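Pyruvate formate-lyase 2 (PDB 2F3O) is of unknown function but belongs to the glycyl radical enzymes and probably acts as a lyase. Local coordinates at residues A[434-439]-A[533-539]; A[345-349]-A[376-381]. One frame throughout, in Å; residues are numbered along the deposited sequence.

Contact 1: A[434-439]-A[533-539]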
ATOM      1  N   ASN A 434      14.318  14.401  11.701  1.00 37.48           N
ATOM      2  CA  ASN A 434      13.389  13.457  11.116  1.00 37.52           C
ATOM      3  C   ASN A 434      14.028  12.688   9.982  1.00 37.51           C
ATOM      4  O   ASN A 434      13.385  12.341   8.999  1.00 37.60           O
ATOM      5  CB  ASN A 434      12.056  14.132  10.727  1.00 37.76           C
ATOM      6  CG  ASN A 434      12.181  15.242   9.641  1.00 37.66           C
ATOM      7  OD1 ASN A 434      11.173  15.596   9.042  1.00 39.75           O
ATOM      8  ND2 ASN A 434      13.364  15.792   9.416  1.00 36.91           N
ATOM      9  N   SER A 435      15.321  12.428  10.133  1.00 37.45           N
ATOM     10  CA  SER A 435      16.051  11.689   9.118  1.00 37.01           C
ATOM     11  C   SER A 435      17.101  10.737   9.673  1.00 37.00           C
ATOM     12  O   SER A 435      17.626  10.929  10.756  1.00 37.04           O
ATOM     13  CB  SER A 435      16.672  12.636   8.097  1.00 37.04           C
ATOM     14  OG  SER A 435      17.520  13.595   8.692  1.00 36.39           O
ATOM     15  N   PHE A 436      17.385   9.687   8.929  1.00 36.87           N
ATOM     16  CA  PHE A 436      18.447   8.800   9.288  1.00 37.04           C
ATOM     17  C   PHE A 436      19.235   8.700   8.012  1.00 37.62           C
ATOM     18  O   PHE A 436      18.786   8.058   7.051  1.00 38.10           O
ATOM     19  CB  PHE A 436      17.872   7.453   9.652  1.00 36.61           C
ATOM     20  CG  PHE A 436      18.753   6.627  10.555  1.00 36.81           C
ATOM     21  CD1 PHE A 436      19.381   7.197  11.652  1.00 35.42           C
ATOM     22  CD2 PHE A 436      18.891   5.252  10.348  1.00 36.32           C
ATOM     23  CE1 PHE A 436      20.147   6.426  12.503  1.00 33.70           C
ATOM     24  CE2 PHE A 436      19.657   4.486  11.196  1.00 35.14           C
ATOM     25  CZ  PHE A 436      20.287   5.080  12.274  1.00 34.89           C
ATOM     26  N   THR A 437      20.400   9.339   7.977  1.00 38.04           N
ATOM     27  CA  THR A 437      21.124   9.476   6.714  1.00 38.70           C
ATOM     28  C   THR A 437      22.354   8.601   6.555  1.00 39.19           C
ATOM     29  O   THR A 437      22.936   8.609   5.476  1.00 39.31           O
ATOM     30  CB  THR A 437      21.558  10.907   6.465  1.00 38.58           C
ATOM     31  OG1 THR A 437      22.471  11.301   7.499  1.00 38.75           O
ATOM     32  CG2 THR A 437      20.339  11.824   6.456  1.00 38.56           C
ATOM     33  N   SER A 438      22.706   7.841   7.603  1.00 39.98           N
ATOM     34  CA  SER A 438      23.935   7.007   7.690  1.00 40.38           C
ATOM     35  C   SER A 438      25.070   7.715   6.990  1.00 41.09           C
ATOM     36  O   SER A 438      25.539   7.285   5.930  1.00 41.48           O
ATOM     37  CB  SER A 438      23.738   5.604   7.107  1.00 39.96           C
ATOM     38  OG  SER A 438      24.765   4.738   7.558  1.00 39.13           O
ATOM     39  N   SER A 439      25.469   8.837   7.559  1.00 41.27           N
ATOM     40  CA  SER A 439      26.079   9.846   6.749  1.00 42.19           C
ATOM     41  C   SER A 439      27.518   9.526   6.363  1.00 42.77           C
ATOM     42  O   SER A 439      28.055  10.132   5.452  1.00 43.16           O
ATOM     43  CB  SER A 439      25.966  11.184   7.437  1.00 42.04           C
ATOM     44  OG  SER A 439      26.934  11.268   8.463  1.00 43.43           O
ATOM     45  N   ALA A 533      12.457   6.534  10.217  1.00 37.76           N
ATOM     46  CA  ALA A 533      12.680   7.979  10.092  1.00 38.09           C
ATOM     47  C   ALA A 533      11.920   8.504   8.886  1.00 38.61           C
ATOM     48  O   ALA A 533      11.672   7.728   7.981  1.00 38.94           O
ATOM     49  CB  ALA A 533      14.129   8.256   9.938  1.00 38.11           C
ATOM     50  N   ARG A 534      11.525   9.784   8.867  1.00 39.27           N
ATOM     51  CA  ARG A 534      10.743  10.311   7.729  1.00 39.93           C
ATOM     52  C   ARG A 534      11.574  10.263   6.446  1.00 39.74           C
ATOM     53  O   ARG A 534      11.146   9.669   5.452  1.00 40.09           O
ATOM     54  CB  ARG A 534      10.174  11.717   7.980  1.00 41.21           C
ATOM     55  CG  ARG A 534       8.958  12.080   7.098  1.00 42.51           C
ATOM     56  CD  ARG A 534       8.975  13.570   6.679  1.00 47.79           C
ATOM     57  NE  ARG A 534       7.781  14.055   5.939  1.00 50.86           N
ATOM     58  CZ  ARG A 534       7.607  14.066   4.594  1.00 54.82           C
ATOM     59  NH1 ARG A 534       6.477  14.572   4.075  1.00 55.35           N
ATOM     60  NH2 ARG A 534       8.534  13.580   3.752  1.00 54.08           N
ATOM     61  N   TYR A 535      12.777  10.834   6.483  1.00 38.94           N
ATOM     62  CA  TYR A 535      13.704  10.709   5.366  1.00 38.34           C
ATOM     63  C   TYR A 535      14.720   9.617   5.687  1.00 38.50           C
ATOM     64  O   TYR A 535      15.204   9.554   6.804  1.00 38.62           O
ATOM     65  CB  TYR A 535      14.421  12.030   5.124  1.00 37.55           C
ATOM     66  CG  TYR A 535      13.516  13.219   4.818  1.00 37.01           C
ATOM     67  CD1 TYR A 535      13.166  14.134   5.814  1.00 35.21           C
ATOM     68  CD2 TYR A 535      13.028  13.443   3.524  1.00 35.89           C
ATOM     69  CE1 TYR A 535      12.379  15.229   5.537  1.00 34.18           C
ATOM     70  CE2 TYR A 535      12.223  14.537   3.239  1.00 34.46           C
ATOM     71  CZ  TYR A 535      11.902  15.423   4.253  1.00 35.92           C
ATOM     72  OH  TYR A 535      11.106  16.517   3.985  1.00 36.74           O
ATOM     73  N   ASN A 536      15.020   8.736   4.732  1.00 38.62           N
ATOM     74  CA  ASN A 536      16.062   7.713   4.933  1.00 38.47           C
ATOM     75  C   ASN A 536      17.079   7.775   3.832  1.00 38.48           C
ATOM     76  O   ASN A 536      16.729   7.682   2.672  1.00 38.67           O
ATOM     77  CB  ASN A 536      15.484   6.306   4.968  1.00 38.48           C
ATOM     78  CG  ASN A 536      14.787   6.001   6.266  1.00 38.78           C
ATOM     79  OD1 ASN A 536      15.344   5.363   7.164  1.00 39.71           O
ATOM     80  ND2 ASN A 536      13.563   6.472   6.385  1.00 38.43           N
ATOM     81  N   PHE A 537      18.344   7.931   4.188  1.00 38.45           N
ATOM     82  CA  PHE A 537      19.377   8.102   3.181  1.00 38.36           C
ATOM     83  C   PHE A 537      20.572   7.263   3.571  1.00 38.32           C
ATOM     84  O   PHE A 537      20.628   6.770   4.695  1.00 38.52           O
ATOM     85  CB  PHE A 537      19.776   9.572   3.035  1.00 38.32           C
ATOM     86  CG  PHE A 537      18.752  10.420   2.312  1.00 38.99           C
ATOM     87  CD1 PHE A 537      18.235  11.564   2.899  1.00 39.06           C
ATOM     88  CD2 PHE A 537      18.313  10.082   1.036  1.00 40.09           C
ATOM     89  CE1 PHE A 537      17.290  12.351   2.236  1.00 38.42           C
ATOM     90  CE2 PHE A 537      17.360  10.875   0.361  1.00 39.81           C
ATOM     91  CZ  PHE A 537      16.857  12.005   0.967  1.00 38.86           C
ATOM     92  N   THR A 538      21.492   7.061   2.633  1.00 37.98           N
ATOM     93  CA  THR A 538      22.757   6.388   2.907  1.00 37.97           C
ATOM     94  C   THR A 538      23.887   7.182   2.259  1.00 38.19           C
ATOM     95  O   THR A 538      24.045   7.161   1.038  1.00 38.20           O
ATOM     96  CB  THR A 538      22.772   4.930   2.401  1.00 37.91           C
ATOM     97  OG1 THR A 538      21.719   4.201   3.018  1.00 37.72           O
ATOM     98  CG2 THR A 538      24.053   4.252   2.770  1.00 37.77           C
ATOM     99  N   GLY A 539      24.663   7.892   3.079  1.00 38.45           N
ATOM    100  CA  GLY A 539      25.720   8.771   2.569  1.00 38.42           C
ATOM    101  C   GLY A 539      26.979   8.049   2.152  1.00 38.36           C
ATOM    102  O   GLY A 539      27.646   7.448   2.981  1.00 38.77           O
TER

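Contact 2: A[345-349]-A[376-381]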
ATOM      1  N   ASN A 345      14.412  34.032   6.677  1.00 44.12           N
ATOM      2  CA  ASN A 345      14.849  35.035   7.652  1.00 44.94           C
ATOM      3  C   ASN A 345      16.056  34.558   8.421  1.00 45.50           C
ATOM      4  O   ASN A 345      16.218  33.372   8.638  1.00 45.68           O
ATOM      5  CB  ASN A 345      13.738  35.329   8.642  1.00 44.85           C
ATOM      6  CG  ASN A 345      12.507  35.838   7.969  1.00 46.68           C
ATOM      7  OD1 ASN A 345      12.572  36.769   7.158  1.00 48.20           O
ATOM      8  ND2 ASN A 345      11.367  35.221   8.272  1.00 47.69           N
ATOM      9  N   ASP A 346      16.899  35.491   8.838  1.00 46.25           N
ATOM     10  CA  ASP A 346      18.072  35.151   9.611  1.00 46.53           C
ATOM     11  C   ASP A 346      17.660  34.622  10.973  1.00 46.88           C
ATOM     12  O   ASP A 346      16.810  35.216  11.641  1.00 46.59           O
ATOM     13  CB  ASP A 346      18.962  36.375   9.765  1.00 46.45           C
ATOM     14  CG  ASP A 346      20.224  36.057  10.494  1.00 46.69           C
ATOM     15  OD1 ASP A 346      20.945  35.148  10.013  1.00 47.25           O
ATOM     16  OD2 ASP A 346      20.465  36.683  11.554  1.00 45.76           O
ATOM     17  N   ALA A 347      18.248  33.499  11.373  1.00 47.47           N
ATOM     18  CA  ALA A 347      17.896  32.881  12.649  1.00 48.59           C
ATOM     19  C   ALA A 347      19.011  32.955  13.702  1.00 49.31           C
ATOM     20  O   ALA A 347      18.983  32.234  14.700  1.00 49.78           O
ATOM     21  CB  ALA A 347      17.452  31.435  12.439  1.00 48.51           C
ATOM     22  N   THR A 348      19.993  33.817  13.468  1.00 50.01           N
ATOM     23  CA  THR A 348      21.013  34.109  14.465  1.00 50.69           C
ATOM     24  C   THR A 348      20.366  34.792  15.687  1.00 51.16           C
ATOM     25  O   THR A 348      19.589  35.726  15.540  1.00 51.54           O
ATOM     26  CB  THR A 348      22.126  34.988  13.843  1.00 50.64           C
ATOM     27  OG1 THR A 348      22.872  34.214  12.892  1.00 50.65           O
ATOM     28  CG2 THR A 348      23.068  35.519  14.898  1.00 50.80           C
ATOM     29  N   ASN A 349      20.635  34.282  16.884  1.00 51.60           N
ATOM     30  CA  ASN A 349      20.140  34.900  18.110  1.00 52.01           C
ATOM     31  C   ASN A 349      21.340  35.113  19.010  1.00 52.51           C
ATOM     32  O   ASN A 349      22.450  34.780  18.613  1.00 52.41           O
ATOM     33  CB  ASN A 349      19.093  34.018  18.803  1.00 51.85           C
ATOM     34  CG  ASN A 349      19.540  32.564  18.939  1.00 51.23           C
ATOM     35  OD1 ASN A 349      20.694  32.274  19.253  1.00 50.48           O
ATOM     36  ND2 ASN A 349      18.622  31.646  18.687  1.00 50.98           N
ATOM     37  N   GLY A 376      22.147  36.520   4.323  1.00 50.79           N
ATOM     38  CA  GLY A 376      21.450  37.413   5.216  1.00 51.62           C
ATOM     39  C   GLY A 376      21.973  37.366   6.635  1.00 52.38           C
ATOM     40  O   GLY A 376      21.309  37.867   7.556  1.00 52.72           O
ATOM     41  N   SER A 377      23.148  36.760   6.824  1.00 52.73           N
ATOM     42  CA  SER A 377      23.769  36.681   8.155  1.00 53.30           C
ATOM     43  C   SER A 377      24.209  38.082   8.611  1.00 53.95           C
ATOM     44  O   SER A 377      24.637  38.873   7.773  1.00 54.38           O
ATOM     45  CB  SER A 377      24.968  35.735   8.118  1.00 53.01           C
ATOM     46  OG  SER A 377      24.587  34.433   7.724  1.00 52.61           O
ATOM     47  N   PRO A 378      24.089  38.406   9.921  1.00 54.40           N
ATOM     48  CA  PRO A 378      24.460  39.763  10.343  1.00 54.58           C
ATOM     49  C   PRO A 378      25.947  40.000  10.170  1.00 54.98           C
ATOM     50  O   PRO A 378      26.755  39.086  10.376  1.00 54.94           O
ATOM     51  CB  PRO A 378      24.094  39.799  11.836  1.00 54.43           C
ATOM     52  CG  PRO A 378      23.190  38.649  12.047  1.00 54.57           C
ATOM     53  CD  PRO A 378      23.644  37.596  11.068  1.00 54.40           C
ATOM     54  N   GLU A 379      26.282  41.221   9.762  1.00 55.68           N
ATOM     55  CA  GLU A 379      27.647  41.611   9.421  1.00 56.17           C
ATOM     56  C   GLU A 379      28.573  41.437  10.621  1.00 56.31           C
ATOM     57  O   GLU A 379      29.698  40.943  10.469  1.00 56.60           O
ATOM     58  CB  GLU A 379      27.664  43.052   8.894  1.00 56.24           C
ATOM     59  CG  GLU A 379      29.046  43.649   8.615  1.00 57.94           C
ATOM     60  CD  GLU A 379      29.900  42.789   7.687  1.00 60.45           C
ATOM     61  OE1 GLU A 379      29.407  42.395   6.595  1.00 61.12           O
ATOM     62  OE2 GLU A 379      31.069  42.516   8.058  1.00 60.32           O
ATOM     63  N   SER A 380      28.075  41.789  11.811  1.00 56.21           N
ATOM     64  CA  SER A 380      28.823  41.605  13.054  1.00 56.19           C
ATOM     65  C   SER A 380      29.207  40.158  13.267  1.00 56.18           C
ATOM     66  O   SER A 380      30.342  39.860  13.639  1.00 56.42           O
ATOM     67  CB  SER A 380      28.022  42.102  14.245  1.00 56.04           C
ATOM     68  OG  SER A 380      26.642  42.015  13.966  1.00 56.76           O
ATOM     69  N   PHE A 381      28.271  39.260  12.990  1.00 56.17           N
ATOM     70  CA  PHE A 381      28.517  37.848  13.180  1.00 56.09           C
ATOM     71  C   PHE A 381      29.620  37.323  12.258  1.00 56.27           C
ATOM     72  O   PHE A 381      30.461  36.527  12.684  1.00 56.12           O
ATOM     73  CB  PHE A 381      27.228  37.030  13.048  1.00 55.90           C
ATOM     74  CG  PHE A 381      27.418  35.575  13.357  1.00 55.70           C
ATOM     75  CD1 PHE A 381      27.843  35.176  14.620  1.00 55.88           C
ATOM     76  CD2 PHE A 381      27.214  34.612  12.389  1.00 54.74           C
ATOM     77  CE1 PHE A 381      28.052  33.842  14.909  1.00 56.00           C
ATOM     78  CE2 PHE A 381      27.410  33.280  12.671  1.00 55.24           C
ATOM     79  CZ  PHE A 381      27.832  32.889  13.928  1.00 55.79           C
TER

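Contact 1: A[434-439]-A[533-539]
Ser435 and Phe436 pair in parallel with Tyr535 and Asn536, joining 435-445 and 535-543, the two central strands of a four-stranded mixed sheet, consistent with the beta/alpha-barrel core of glycyl radical enzymes. Three backbone bonds alternate across the buried pair: Tyr535 N to Asn434 O (3.0 Å), Phe436 N to Tyr535 O (3.0 Å) and Phe537 N to Phe436 O (2.9 Å). The first is nearly straight, 173° at the hydrogen. Ser435 and Tyr535 share one face, CB to CB 3.8 Å; Ser435 is small enough to sit beside the tyrosine, whose OH bonds to Asp417. On the opposite face the methyl of Ala533 packs at 3.8 Å from Phe436 CB, while the ring, with CG anti to the backbone N (chi1 -156°), swings off the partner strand toward Val528. Thr437 brings CG2 to the edge of the Phe537 ring, 4.1 Å from CD1. Regular pairing breaks off after Phe436 and Asn536: Thr437 leaves the strand geometry, and Gly539 N bonds to Ser438 O (3.0 Å) and weakly to Thr437 O. Glycine suits this place, since a side chain would point at that backbone. Strand 145-147 runs antiparallel beyond 435-445; 624-628 lies parallel to 535-543, Ala626 bonding to Thr538.

Contact 2: A[345-349]-A[376-381]
Van der Waals packing carries most of this contact, with Asp346 and Thr348 set against Pro378 and no hydrogen bond between the segments. Asp346 OD2 lies 3.3 Å from Pro378 CD and 3.4 Å from CG, the carboxylate crossing the ring at its CG-CD side. That reach follows from CG standing anti to the backbone N (chi1 -177°); the backbone itself sets Asp346 CB 3.6 Å from Gly376 O. Thr348 meets the same proline tip to tip, OG1 to CD 3.9 Å, and OG1 comes obliquely to the Phe381 ring, 4.4 Å from CD2. The polar part is local: Thr348 N gives a weak bond to Asp346 OD2 at 3.5 Å, in the manner of a weak Asx turn, which an aspartate suits. Were an alanine to stand at Asp346, Thr348 N would probably lose that acceptor and a gap would open beside Pro378. Pro378 suits the N-cap position because its nitrogen, lacking a hydrogen, is not needed for a helical bond. Helix 379-390 packs on helix 350-362 through Phe381, which touches Thr352 and Leu356 and stacks edge-to-face with Tyr353. Strands 334-338 and 368-373, parallel neighbours joined through helix 350-362, form a beta-alpha-beta crossover.

How the contacts relate
Contact 1 pairs two strands of the sheet containing 435-445 and 535-543, whereas contact 2 joins connections that follow 334-338 and 368-373, neighbouring parallel strands of the other sheet. Their centres are 28 Å apart and their nearest atoms about 16 Å, so the two do not touch. Contact 1 is the one tied to a ligand: the Ser439 side chain is about 4 Å from a bound glycerol, and its OG bonds to Glu428 and Asp424. This may mark a pocket, though glycerol alone does not establish a substrate site; Gly752 is predicted to carry the radical, which is absent from this structure. Both contacts reach the second subunit, through Asn434 and Arg534 in one and Asn345 and Asp346 in the other.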